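Local coordinates for HutD family protein (Pseudomonas aeruginosa, PDB 1YLL) that is of unknown function but adopts the two-barrel cupin architecture of the HutD family, whose name suggests a link to histidine utilisation, at residues D[35-40]-D[56-61]; D[41-46]-D[112-117]; D[149-154]-D[182-187]; D[142-147]-D[161-166]; D[50-55]-D[101-106]. All blocks are in the same frame, centred on the assembly; numbering follows the deposited sequence. Where two conformers were deposited one is given.

Contact 1: D[35-40]-D[56-61]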
# COMPACT_ATOMS: atom_id res chain seq x y z
N ASP D 35 -33.47 -2.16 14.54
CA ASP D 35 -33.94 -0.88 15.05
C ASP D 35 -33.90 -0.69 16.57
O ASP D 35 -34.07 -1.63 17.33
CB ASP D 35 -35.37 -0.64 14.55
CG ASP D 35 -35.47 -0.72 13.05
OD1 ASP D 35 -34.79 0.08 12.36
OD2 ASP D 35 -36.24 -1.58 12.55
N GLY D 36 -33.68 0.55 16.98
CA GLY D 36 -33.64 0.88 18.39
C GLY D 36 -32.48 0.29 19.15
O GLY D 36 -31.61 -0.38 18.58
N LEU D 37 -32.47 0.51 20.46
CA LEU D 37 -31.38 -0.00 21.28
C LEU D 37 -31.50 -1.45 21.78
O LEU D 37 -30.68 -1.90 22.59
CB LEU D 37 -31.17 0.95 22.46
CG LEU D 37 -30.74 2.35 22.01
CD1 LEU D 37 -30.69 3.28 23.21
CD2 LEU D 37 -29.38 2.29 21.32
N ASP D 38 -32.51 -2.18 21.29
CA ASP D 38 -32.70 -3.57 21.68
C ASP D 38 -32.86 -4.47 20.45
O ASP D 38 -33.12 -5.66 20.58
CB ASP D 38 -33.93 -3.72 22.58
CG ASP D 38 -35.23 -3.30 21.90
OD1 ASP D 38 -35.19 -2.74 20.77
OD2 ASP D 38 -36.31 -3.53 22.50
N GLY D 39 -32.69 -3.88 19.26
CA GLY D 39 -32.84 -4.65 18.03
C GLY D 39 -31.61 -4.93 17.20
O GLY D 39 -31.71 -5.56 16.15
N PHE D 40 -30.44 -4.50 17.66
CA PHE D 40 -29.23 -4.76 16.89
C PHE D 40 -28.49 -6.01 17.33
O PHE D 40 -28.76 -6.56 18.39
CB PHE D 40 -28.26 -3.56 17.00
CG PHE D 40 -27.82 -3.24 18.41
CD1 PHE D 40 -26.82 -3.97 19.06
CD2 PHE D 40 -28.44 -2.19 19.11
CE1 PHE D 40 -26.44 -3.67 20.40
CE2 PHE D 40 -28.08 -1.89 20.42
CZ PHE D 40 -27.08 -2.63 21.06
N SER D 56 -27.78 2.60 31.99
CA SER D 56 -29.00 1.94 31.57
C SER D 56 -28.66 0.54 31.10
O SER D 56 -27.56 0.29 30.59
CB SER D 56 -29.64 2.73 30.42
OG SER D 56 -29.99 4.04 30.86
N GLY D 57 -29.61 -0.37 31.23
CA GLY D 57 -29.35 -1.75 30.84
C GLY D 57 -29.51 -2.07 29.37
O GLY D 57 -30.24 -1.42 28.63
N PHE D 58 -28.80 -3.10 28.97
CA PHE D 58 -28.87 -3.59 27.59
C PHE D 58 -29.04 -5.05 27.85
O PHE D 58 -28.12 -5.86 27.75
CB PHE D 58 -27.56 -3.30 26.85
CG PHE D 58 -27.50 -1.90 26.26
CD1 PHE D 58 -27.02 -0.83 27.01
CD2 PHE D 58 -27.90 -1.67 24.96
CE1 PHE D 58 -26.94 0.45 26.44
CE2 PHE D 58 -27.84 -0.40 24.37
CZ PHE D 58 -27.35 0.67 25.12
N ALA D 59 -30.26 -5.39 28.26
CA ALA D 59 -30.62 -6.75 28.59
C ALA D 59 -30.24 -7.75 27.51
O ALA D 59 -30.59 -7.58 26.33
CB ALA D 59 -32.12 -6.84 28.84
N GLY D 60 -29.56 -8.82 27.93
CA GLY D 60 -29.17 -9.87 27.02
C GLY D 60 -27.88 -9.66 26.25
O GLY D 60 -27.38 -10.59 25.60
N TYR D 61 -27.32 -8.46 26.33
CA TYR D 61 -26.09 -8.13 25.62
C TYR D 61 -24.85 -8.19 26.47
O TYR D 61 -24.91 -8.00 27.69
CB TYR D 61 -26.15 -6.71 25.06
CG TYR D 61 -27.14 -6.49 23.96
CD1 TYR D 61 -28.42 -6.00 24.23
CD2 TYR D 61 -26.80 -6.74 22.63
CE1 TYR D 61 -29.33 -5.74 23.20
CE2 TYR D 61 -27.69 -6.48 21.58
CZ TYR D 61 -28.96 -5.98 21.87
OH TYR D 61 -29.81 -5.64 20.84

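Contact 2: D[41-46]-D[112-117]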
# COMPACT_ATOMS: atom_id res chain seq x y z
N GLY D 41 -27.57 -6.47 16.49
CA GLY D 41 -26.74 -7.62 16.83
C GLY D 41 -25.47 -7.13 17.51
O GLY D 41 -24.96 -7.75 18.44
N TRP D 42 -24.93 -6.03 17.02
CA TRP D 42 -23.77 -5.42 17.67
C TRP D 42 -23.86 -3.93 17.36
O TRP D 42 -24.47 -3.50 16.37
CB TRP D 42 -22.42 -6.01 17.21
CG TRP D 42 -22.16 -5.98 15.74
CD1 TRP D 42 -22.22 -7.05 14.87
CD2 TRP D 42 -21.76 -4.86 14.95
NE1 TRP D 42 -21.90 -6.65 13.61
CE2 TRP D 42 -21.61 -5.31 13.62
CE3 TRP D 42 -21.52 -3.50 15.24
CZ2 TRP D 42 -21.24 -4.46 12.56
CZ3 TRP D 42 -21.14 -2.66 14.19
CH2 TRP D 42 -21.01 -3.14 12.87
N ARG D 43 -23.29 -3.14 18.27
CA ARG D 43 -23.28 -1.71 18.13
C ARG D 43 -21.99 -1.16 18.71
O ARG D 43 -21.54 -1.61 19.78
CB ARG D 43 -24.45 -1.11 18.91
CG ARG D 43 -24.53 0.38 18.89
CD ARG D 43 -25.87 0.79 19.48
NE ARG D 43 -25.95 2.20 19.82
CZ ARG D 43 -25.55 2.73 20.98
NH1 ARG D 43 -25.69 4.03 21.19
NH2 ARG D 43 -24.98 1.98 21.91
N LEU D 44 -21.39 -0.21 18.00
CA LEU D 44 -20.14 0.41 18.44
C LEU D 44 -20.46 1.88 18.66
O LEU D 44 -21.14 2.51 17.84
CB LEU D 44 -19.09 0.29 17.33
CG LEU D 44 -17.65 -0.23 17.47
CD1 LEU D 44 -16.69 0.79 16.83
CD2 LEU D 44 -17.28 -0.58 18.91
N SER D 45 -19.97 2.46 19.74
CA SER D 45 -20.29 3.86 19.98
C SER D 45 -19.26 4.52 20.90
O SER D 45 -18.44 3.85 21.52
CB SER D 45 -21.65 3.96 20.68
OG SER D 45 -21.63 3.24 21.93
N ILE D 46 -19.34 5.86 20.94
CA ILE D 46 -18.50 6.65 21.84
C ILE D 46 -19.51 7.37 22.73
O ILE D 46 -20.50 7.89 22.24
CB ILE D 46 -17.74 7.74 21.11
CG1 ILE D 46 -16.67 7.15 20.21
CG2 ILE D 46 -17.09 8.69 22.13
CD1 ILE D 46 -16.26 8.21 19.19
N ASN D 112 -17.45 2.07 23.34
CA ASN D 112 -18.28 0.95 23.77
C ASN D 112 -18.59 -0.04 22.69
O ASN D 112 -18.99 0.38 21.63
CB ASN D 112 -19.66 1.48 24.21
CG ASN D 112 -19.68 2.01 25.63
OD1 ASN D 112 -19.58 1.25 26.59
ND2 ASN D 112 -19.83 3.32 25.77
N LEU D 113 -18.43 -1.34 22.98
CA LEU D 113 -18.87 -2.38 22.03
C LEU D 113 -20.01 -3.06 22.79
O LEU D 113 -19.83 -3.39 23.94
CB LEU D 113 -17.78 -3.45 21.84
CG LEU D 113 -17.76 -4.42 20.64
CD1 LEU D 113 -17.32 -5.79 21.07
CD2 LEU D 113 -19.04 -4.45 19.86
N ILE D 114 -21.17 -3.21 22.17
CA ILE D 114 -22.27 -3.94 22.81
C ILE D 114 -22.68 -4.98 21.77
O ILE D 114 -22.92 -4.61 20.63
CB ILE D 114 -23.44 -2.99 23.11
CG1 ILE D 114 -22.93 -1.86 24.02
CG2 ILE D 114 -24.64 -3.76 23.76
CD1 ILE D 114 -23.99 -0.84 24.38
N TYR D 115 -22.76 -6.25 22.17
CA TYR D 115 -23.14 -7.26 21.19
C TYR D 115 -23.89 -8.42 21.83
O TYR D 115 -23.80 -8.65 23.04
CB TYR D 115 -21.91 -7.79 20.44
CG TYR D 115 -20.99 -8.66 21.26
CD1 TYR D 115 -21.06 -10.06 21.20
CD2 TYR D 115 -20.05 -8.09 22.11
CE1 TYR D 115 -20.20 -10.86 21.96
CE2 TYR D 115 -19.18 -8.88 22.87
CZ TYR D 115 -19.26 -10.27 22.80
OH TYR D 115 -18.43 -11.03 23.58
N ALA D 116 -24.65 -9.12 20.99
CA ALA D 116 -25.46 -10.27 21.40
C ALA D 116 -24.57 -11.52 21.29
O ALA D 116 -24.33 -12.03 20.20
CB ALA D 116 -26.65 -10.36 20.45
N PRO D 117 -24.11 -12.06 22.43
CA PRO D 117 -23.22 -13.23 22.37
C PRO D 117 -23.81 -14.50 21.73
O PRO D 117 -23.07 -15.35 21.23
CB PRO D 117 -22.78 -13.41 23.82
CG PRO D 117 -23.91 -12.86 24.62
CD PRO D 117 -24.42 -11.69 23.82

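Contact 3: D[149-154]-D[182-187]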
# COMPACT_ATOMS: atom_id res chain seq x y z
N ASP D 149 -4.79 10.36 15.58
CA ASP D 149 -4.72 10.57 14.14
C ASP D 149 -3.52 9.95 13.42
O ASP D 149 -2.49 9.66 14.02
CB ASP D 149 -4.72 12.08 13.86
CG ASP D 149 -5.14 12.41 12.44
OD1 ASP D 149 -4.68 11.73 11.50
OD2 ASP D 149 -5.93 13.35 12.24
N GLY D 150 -3.68 9.75 12.12
CA GLY D 150 -2.59 9.28 11.29
C GLY D 150 -2.43 7.83 10.93
O GLY D 150 -1.38 7.46 10.39
N VAL D 151 -3.44 7.00 11.18
CA VAL D 151 -3.29 5.59 10.85
C VAL D 151 -3.75 5.22 9.46
O VAL D 151 -4.92 5.39 9.10
CB VAL D 151 -4.03 4.69 11.87
CG1 VAL D 151 -3.88 3.22 11.47
CG2 VAL D 151 -3.45 4.91 13.26
N ALA D 152 -2.82 4.69 8.68
CA ALA D 152 -3.12 4.26 7.33
C ALA D 152 -3.36 2.74 7.36
O ALA D 152 -2.64 2.01 8.02
CB ALA D 152 -1.98 4.60 6.37
N ILE D 153 -4.36 2.30 6.62
CA ILE D 153 -4.72 0.88 6.59
C ILE D 153 -4.61 0.25 5.22
O ILE D 153 -5.04 0.83 4.22
CB ILE D 153 -6.19 0.65 7.00
CG1 ILE D 153 -6.53 1.38 8.29
CG2 ILE D 153 -6.44 -0.84 7.18
CD1 ILE D 153 -8.02 1.32 8.65
N SER D 154 -4.03 -0.94 5.16
CA SER D 154 -3.98 -1.62 3.88
C SER D 154 -4.53 -3.02 4.14
O SER D 154 -4.41 -3.54 5.24
CB SER D 154 -2.55 -1.67 3.35
OG SER D 154 -1.77 -2.56 4.10
N LEU D 182 -1.35 -1.85 9.37
CA LEU D 182 -1.59 -0.47 9.73
C LEU D 182 -0.24 0.22 9.81
O LEU D 182 0.75 -0.38 10.25
CB LEU D 182 -2.24 -0.37 11.11
CG LEU D 182 -3.51 -1.20 11.28
CD1 LEU D 182 -3.97 -1.03 12.72
CD2 LEU D 182 -4.57 -0.79 10.34
N THR D 183 -0.22 1.48 9.41
CA THR D 183 1.01 2.24 9.47
C THR D 183 0.73 3.63 10.03
O THR D 183 -0.38 4.16 9.87
CB THR D 183 1.64 2.34 8.08
OG1 THR D 183 2.83 3.12 8.16
CG2 THR D 183 0.67 2.97 7.13
N ALA D 184 1.70 4.20 10.74
CA ALA D 184 1.53 5.53 11.31
C ALA D 184 2.89 6.22 11.48
O ALA D 184 3.87 5.57 11.78
CB ALA D 184 0.83 5.42 12.66
N HIS D 185 2.93 7.53 11.27
CA HIS D 185 4.18 8.29 11.41
C HIS D 185 4.48 8.56 12.89
O HIS D 185 5.60 8.33 13.36
CB HIS D 185 4.08 9.62 10.66
CG HIS D 185 4.20 9.47 9.17
ND1 HIS D 185 3.58 8.46 8.47
CD2 HIS D 185 4.85 10.22 8.25
CE1 HIS D 185 3.85 8.59 7.18
NE2 HIS D 185 4.61 9.65 7.02
N GLU D 186 3.48 9.08 13.59
CA GLU D 186 3.57 9.36 15.02
C GLU D 186 2.75 8.19 15.59
O GLU D 186 1.73 7.82 15.00
CB GLU D 186 2.91 10.72 15.31
CG GLU D 186 2.70 11.10 16.80
CD GLU D 186 3.97 11.50 17.55
OE1 GLU D 186 4.81 12.25 16.99
OE2 GLU D 186 4.13 11.10 18.73
N PRO D 187 3.22 7.57 16.70
CA PRO D 187 2.50 6.45 17.32
C PRO D 187 1.04 6.75 17.57
O PRO D 187 0.68 7.83 18.06
CB PRO D 187 3.28 6.21 18.59
CG PRO D 187 4.69 6.46 18.11
CD PRO D 187 4.55 7.73 17.31
O HOH W 1 -0.09 8.92 13.20

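Contact 4: D[142-147]-D[161-166]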
# COMPACT_ATOMS: atom_id res chain seq x y z
N LEU D 142 -14.71 -6.42 10.61
CA LEU D 142 -13.65 -5.72 11.32
C LEU D 142 -14.03 -4.24 11.51
O LEU D 142 -14.38 -3.56 10.56
CB LEU D 142 -12.28 -5.81 10.61
CG LEU D 142 -11.23 -4.81 11.15
CD1 LEU D 142 -10.82 -5.20 12.58
CD2 LEU D 142 -9.98 -4.77 10.30
N LEU D 143 -13.99 -3.77 12.75
CA LEU D 143 -14.22 -2.37 13.02
C LEU D 143 -12.86 -1.93 13.58
O LEU D 143 -12.35 -2.50 14.54
CB LEU D 143 -15.32 -2.19 14.09
CG LEU D 143 -16.65 -2.82 13.69
CD1 LEU D 143 -17.60 -2.88 14.88
CD2 LEU D 143 -17.22 -1.99 12.55
N LEU D 144 -12.23 -0.94 12.94
CA LEU D 144 -10.91 -0.50 13.41
C LEU D 144 -11.03 0.98 13.77
O LEU D 144 -11.12 1.84 12.90
CB LEU D 144 -9.86 -0.73 12.30
CG LEU D 144 -8.39 -0.59 12.65
CD1 LEU D 144 -8.09 0.84 13.03
CD2 LEU D 144 -8.00 -1.52 13.80
N PHE D 145 -11.08 1.26 15.07
CA PHE D 145 -11.27 2.61 15.58
C PHE D 145 -9.94 3.27 15.89
O PHE D 145 -9.13 2.68 16.56
CB PHE D 145 -12.08 2.53 16.87
CG PHE D 145 -12.27 3.86 17.56
CD1 PHE D 145 -13.22 4.75 17.11
CD2 PHE D 145 -11.49 4.18 18.68
CE1 PHE D 145 -13.42 5.97 17.77
CE2 PHE D 145 -11.67 5.41 19.36
CZ PHE D 145 -12.62 6.29 18.91
N ALA D 146 -9.71 4.48 15.38
CA ALA D 146 -8.45 5.18 15.67
C ALA D 146 -8.67 6.18 16.78
O ALA D 146 -9.51 7.07 16.63
CB ALA D 146 -7.96 5.92 14.41
N GLN D 147 -7.97 6.06 17.90
CA GLN D 147 -8.15 7.06 18.96
C GLN D 147 -7.32 8.29 18.57
O GLN D 147 -7.74 9.44 18.75
CB GLN D 147 -7.67 6.54 20.30
CG GLN D 147 -7.88 7.60 21.35
CD GLN D 147 -7.30 7.25 22.67
OE1 GLN D 147 -6.42 6.39 22.77
NE2 GLN D 147 -7.77 7.93 23.71
N GLY D 161 -7.10 3.60 2.76
CA GLY D 161 -7.50 4.83 3.41
C GLY D 161 -6.70 5.19 4.64
O GLY D 161 -5.78 4.48 5.06
N GLN D 162 -7.05 6.33 5.22
CA GLN D 162 -6.39 6.84 6.40
C GLN D 162 -7.41 7.33 7.38
O GLN D 162 -8.44 7.90 6.99
CB GLN D 162 -5.49 8.01 6.04
CG GLN D 162 -4.13 7.62 5.52
CD GLN D 162 -3.35 8.83 5.05
OE1 GLN D 162 -3.65 9.40 3.99
NE2 GLN D 162 -2.36 9.24 5.83
N LEU D 163 -7.10 7.15 8.65
CA LEU D 163 -8.00 7.57 9.70
C LEU D 163 -7.51 8.76 10.53
O LEU D 163 -6.37 8.79 10.98
CB LEU D 163 -8.27 6.38 10.65
CG LEU D 163 -9.20 5.20 10.31
CD1 LEU D 163 -8.93 4.60 8.97
CD2 LEU D 163 -9.03 4.15 11.40
N ALA D 164 -8.41 9.73 10.73
CA ALA D 164 -8.11 10.87 11.59
C ALA D 164 -8.59 10.42 12.98
O ALA D 164 -9.17 9.32 13.12
CB ALA D 164 -8.89 12.11 11.13
N ALA D 165 -8.35 11.24 14.00
CA ALA D 165 -8.76 10.88 15.36
C ALA D 165 -10.26 10.59 15.44
O ALA D 165 -11.09 11.39 14.98
CB ALA D 165 -8.40 11.98 16.34
N HIS D 166 -10.56 9.44 16.02
CA HIS D 166 -11.90 8.90 16.22
C HIS D 166 -12.61 8.37 14.99
O HIS D 166 -13.77 7.99 15.07
CB HIS D 166 -12.82 9.86 16.99
CG HIS D 166 -12.39 10.06 18.41
ND1 HIS D 166 -13.18 10.69 19.35
CD2 HIS D 166 -11.24 9.72 19.05
CE1 HIS D 166 -12.53 10.74 20.50
NE2 HIS D 166 -11.35 10.16 20.35
O HOH W 2 -9.63 10.28 22.46

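Contact 5: D[50-55]-D[101-106]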
# COMPACT_ATOMS: atom_id res chain seq x y z
N GLY D 50 -20.76 12.85 31.63
CA GLY D 50 -20.47 14.10 32.31
C GLY D 50 -20.66 14.09 33.80
O GLY D 50 -20.14 14.97 34.49
N GLU D 51 -21.39 13.10 34.29
CA GLU D 51 -21.65 12.94 35.71
C GLU D 51 -21.70 11.48 36.12
O GLU D 51 -22.07 10.62 35.32
CB GLU D 51 -22.99 13.54 36.06
CG GLU D 51 -23.08 15.03 35.95
CD GLU D 51 -24.42 15.52 36.43
OE1 GLU D 51 -25.44 15.20 35.76
OE2 GLU D 51 -24.46 16.21 37.47
N SER D 52 -21.34 11.19 37.36
CA SER D 52 -21.43 9.83 37.89
C SER D 52 -22.91 9.50 37.95
O SER D 52 -23.75 10.36 38.23
CB SER D 52 -20.84 9.75 39.31
OG SER D 52 -19.47 10.09 39.31
N GLY D 53 -23.25 8.24 37.68
CA GLY D 53 -24.64 7.84 37.71
C GLY D 53 -24.78 6.42 37.20
O GLY D 53 -23.79 5.83 36.73
N GLY D 54 -25.99 5.86 37.28
CA GLY D 54 -26.17 4.50 36.83
C GLY D 54 -26.16 4.41 35.32
O GLY D 54 -26.40 5.40 34.63
N PHE D 55 -25.84 3.23 34.80
CA PHE D 55 -25.84 3.01 33.36
C PHE D 55 -27.11 2.23 33.07
O PHE D 55 -27.49 1.33 33.82
CB PHE D 55 -24.62 2.19 32.92
CG PHE D 55 -23.37 3.00 32.69
CD1 PHE D 55 -22.17 2.36 32.35
CD2 PHE D 55 -23.38 4.39 32.83
CE1 PHE D 55 -21.00 3.09 32.16
CE2 PHE D 55 -22.19 5.14 32.64
CZ PHE D 55 -21.01 4.49 32.30
N CYS D 101 -21.64 4.08 37.53
CA CYS D 101 -20.36 4.62 37.12
C CYS D 101 -19.99 5.80 38.00
O CYS D 101 -20.77 6.73 38.15
CB CYS D 101 -20.47 5.11 35.68
SG CYS D 101 -19.03 6.06 35.12
N THR D 102 -18.81 5.73 38.61
CA THR D 102 -18.31 6.84 39.41
C THR D 102 -17.15 7.45 38.61
O THR D 102 -16.17 6.77 38.30
CB THR D 102 -17.76 6.35 40.76
OG1 THR D 102 -18.85 5.84 41.54
CG2 THR D 102 -17.09 7.46 41.51
N LEU D 103 -17.27 8.74 38.27
CA LEU D 103 -16.20 9.43 37.56
C LEU D 103 -15.13 9.75 38.61
O LEU D 103 -15.45 10.26 39.70
CB LEU D 103 -16.72 10.73 36.96
CG LEU D 103 -17.80 10.57 35.88
CD1 LEU D 103 -18.22 11.96 35.35
CD2 LEU D 103 -17.28 9.68 34.74
N LEU D 104 -13.88 9.45 38.27
CA LEU D 104 -12.79 9.69 39.21
C LEU D 104 -12.50 11.17 39.37
O LEU D 104 -12.43 11.69 40.49
CB LEU D 104 -11.54 8.94 38.77
CG LEU D 104 -11.67 7.41 38.77
CD1 LEU D 104 -10.32 6.81 38.31
CD2 LEU D 104 -12.06 6.88 40.16
N ASP D 105 -12.34 11.86 38.25
CA ASP D 105 -12.05 13.29 38.30
C ASP D 105 -12.55 13.99 37.04
O ASP D 105 -11.78 14.24 36.11
CB ASP D 105 -10.55 13.51 38.45
CG ASP D 105 -10.20 14.84 39.12
OD1 ASP D 105 -11.03 15.78 39.03
OD2 ASP D 105 -9.10 14.93 39.72
N GLY D 106 -13.84 14.28 37.00
CA GLY D 106 -14.38 14.99 35.85
C GLY D 106 -14.88 14.10 34.72
O GLY D 106 -14.68 12.89 34.72

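Contact 1: D[35-40]-D[56-61]
Tyr61 reaches across to Phe40 with both halves of its phenol. Its hydroxyl donates a hydrogen bond to the backbone O of Phe40, OH to O 2.8 Å, with the donor tilted 20° from the carbonyl plane. The same oxygen lies over the centre of the Phe40 ring, 3.7 Å above the plane, so the polar tip of the tyrosine is held between a carbonyl and an aromatic face. The two rings are nearly parallel, at 30°, yet slid so far apart that they barely overlap; their tightest approach is Phe40 CE1 to Tyr61 CE2 at 3.3 Å. Phe40 achieves this by placing CG between its own N and carbonyl carbon (chi1 60°), which folds the ring back over the loop. Phe58 fills in beside it, its CE2 4.1 Å from Phe40 CZ at the edge of the Phe40 ring, while Leu37 packs its CB on the same Phe58 atom. Behind these side chains a type II beta turn, closed by Tyr61 N to Phe58 O at 3.1 Å, joins Phe58 to Tyr61; Gly60 suits its third position, where phi is positive. Asp96 accepts a bond from Gly60 N, and Gly95 pairs with Phe58 and Tyr61 through the backbone. Ile114 of strand 108-115 touches all three aromatics, so the loops entering strands 42-49 and 62-69 meet over that strand.

Contact 2: D[41-46]-D[112-117]
The guanidinium of Arg43 has Ile114 CD1 at its edge, in plane, 3.9 Å from NH2, and Ser45 CB over one face. Its chain is extended with CG anti to the backbone N (chi1 178°) and runs alongside Ile114, touching it where the guanidinium reaches the CD1 methyl; Glu28 takes the charged end through a salt bridge at NE. The other flat groups diverge: Trp42 and Tyr115 touch at CB to CB, 3.7 Å, after which the indole goes edge-to-face with His120 and the phenol packs on Leu177 of the second subunit. Leu44 lays CD2 3.4 Å from Asn112 O. Ser45 OG meets Asn112 CB, while Asn112 OD1 is bonded by Arg63.

The backbones pair in regular antiparallel fashion. Arg43 with Ile114 and Ser45 with Asn112 are hydrogen-bonded pairs, Asn112 N to Ser45 O being 2.7 Å; Ala116 N to Gly41 O, 2.9 Å, adds a fifth bond. Alternation sends polar Arg43, Ser45 and Asn112 to one face with Ile114. The non-hydrogen-bonded pairs, Trp42 with Tyr115 and Leu44 with Leu113, take the other, where large apolar residues suit packing of Trp42 and Leu44 on Leu143 of strand 141-146. Strands 42-49 and 108-115 are central in their sheet, flanked by 24-31 and 62-69.

Contact 3: D[149-154]-D[182-187]
Ala152 and Thr183 hold the two strands together through a pair of backbone hydrogen bonds, Ala152 N to Thr183 O and Thr183 N to Ala152 O, each 2.8 Å and each in the plane of its carbonyl. They form an antiparallel hydrogen-bonded pair, with Ile153 and Leu182 as the non-hydrogen-bonded pair next to it. Weaker CA-H...O contacts fill in alongside, among them Leu182 CA to Ala152 O at 3.2 Å. Strands 151-155 and 178-184 are the central pair of a four-stranded antiparallel sheet, between 158-163 and 132-137.

The apolar contacts divide between the two faces. On one, Leu182 and Ile153 run alongside each other, the CD2 branch of the leucine reaching Ile153 CG1 at 3.6 Å and nearly as close to CG2. Val151 offers CG1 to Leu182 CB at 4.0 Å, and these two branched chains suit their place against Val190 of strand 187-197. On the other face Ala152 CB and Thr183 CG2 are only 3.2 Å apart, tighter than usual for two methyl carbons. The threonine torsion explains it: OG1 stands opposite the backbone N (chi1 178°), where it bonds to Gly131 O, and CG2 is thereby turned in against the alanine, whose small side chain suits this place.

Water 1 donates to Asp149 O at 2.6 Å and to Glu186 O at 2.8 Å, joining the loop before strand 151-155 to the corner at 185-186. Gly150, with phi 98°, and Val151 make a G1 beta bulge opposite Leu163. Chemically, strand pairing satisfies the Ala152 and Thr183 amides and carbonyls, one water serves two loop carbonyls, and the threonine hydroxyl turns to Gly131, leaving its methyl to the alanine.

Contact 4: D[142-147]-D[161-166]
Phe145 and His166 run alongside each other in the same direction. Their planes are inclined at 36° with centroids 5.4 Å apart, an oblique pairing in which Phe145 CZ meets His166 CD2 at 3.7 Å. Phe145 has CG anti to N (chi1 176°), which carries the ring along toward the histidine, where CE1 also comes to 3.4 Å from His166 O. A bond to Tyr14 OH occupies that same carbonyl, and Phe111 stacks on the phenylalanine ring.

The imidazole presents its edge to the chain just past the end of strand 141-146: Gln147 O lies near its plane, 3.5 Å from CD2. Further round the edge, in plane, water 2 sits 2.7 Å from His166 NE2 and also accepts a bond from Gln147 NE2, so one solvent molecule joins the two polar side chains. Gln147 OE1 is hydrogen-bonded by Arg88.

On the other side of strand 141-146 the contact is aliphatic. Leu163 points its CB toward the strand and sets its CD2 branch against Leu144 CD1, at 3.8 Å, against Ala146 CB, and beside Leu144 O. The small Ala146 side chain lets the leucine nestle close to the strand, and Leu163 thereby joins strand 158-163 to the neighbouring sheet of this cupin barrel.

Main chain and side chains meet at His166 N, bonded to Ala146 O at 2.7 Å through a rather bent N-H (134°). His166 adopts a positive phi, less common for residues other than glycine. The chemistry is that of a buried histidine anchored by its own backbone at both N and O, with its ring edge tied to a glutamine through water.

Contact 5: D[50-55]-D[101-106]
Ser52 OG accepts a hydrogen bond from the backbone N of Leu103, 2.8 Å away and close to straight at 167°. OG sits beside its own backbone N, opposite the carbonyl carbon (chi1 -62°), which swings it over the neighbouring strand, and CB is left 3.2 Å from Cys101 O. A short hydroxyl thus does the work that a backbone carbonyl would do further along the pairing, and serine suits the place just before strand 53-55 begins.

Next to it the backbones take over. Gly53 N bonds Cys101 O and Cys101 N bonds Gly53 O, both at 2.9 Å, the first in the carbonyl plane and the second well above it. This is an antiparallel hydrogen-bonded pair, and it docks the short strand 53-55 as an edge strand of a four-stranded sheet whose next strands are 99-103 and 73-77. Gly53 is almost fully extended and has no side chain to stand beside Cys101.

Phe55, two residues on, fills that side instead. Cys101 CB lies over one face of its ring, 3.5 Å from CZ, and the sulfur makes an oblique sulfur-aromatic contact, SG 4.7 Å from the ring centroid and 50° off the normal. Leu75 of strand 73-77 touches both residues. At the opposite end Leu103 points toward segment 50-55, resting CD1 3.5 Å from Glu51 N and against the backbone of Gly50.

From the N terminus, residues 35-40, 41-46 and 50-55 open contacts 1, 2 and 5 in turn. Contact 1 closes first, at 56-61, and crosses both others; contact 5 closes at 101-106 and contact 2 at 112-117, so contact 5 nests inside the loop of contact 2. Contact 1 ties loops to the sheet of contact 2, and contact 5 joins edge strand 53-55 to strand 99-103 in a second sheet. In the later half, 142-147 opens contact 4 and 149-154 opens contact 3; contact 4 closes at 161-166 before contact 3 does at 182-187, so they cross, meeting through strands 151-155 and 158-163, neighbours in one sheet. Contacts 2 and 4 touch, joining the two halves.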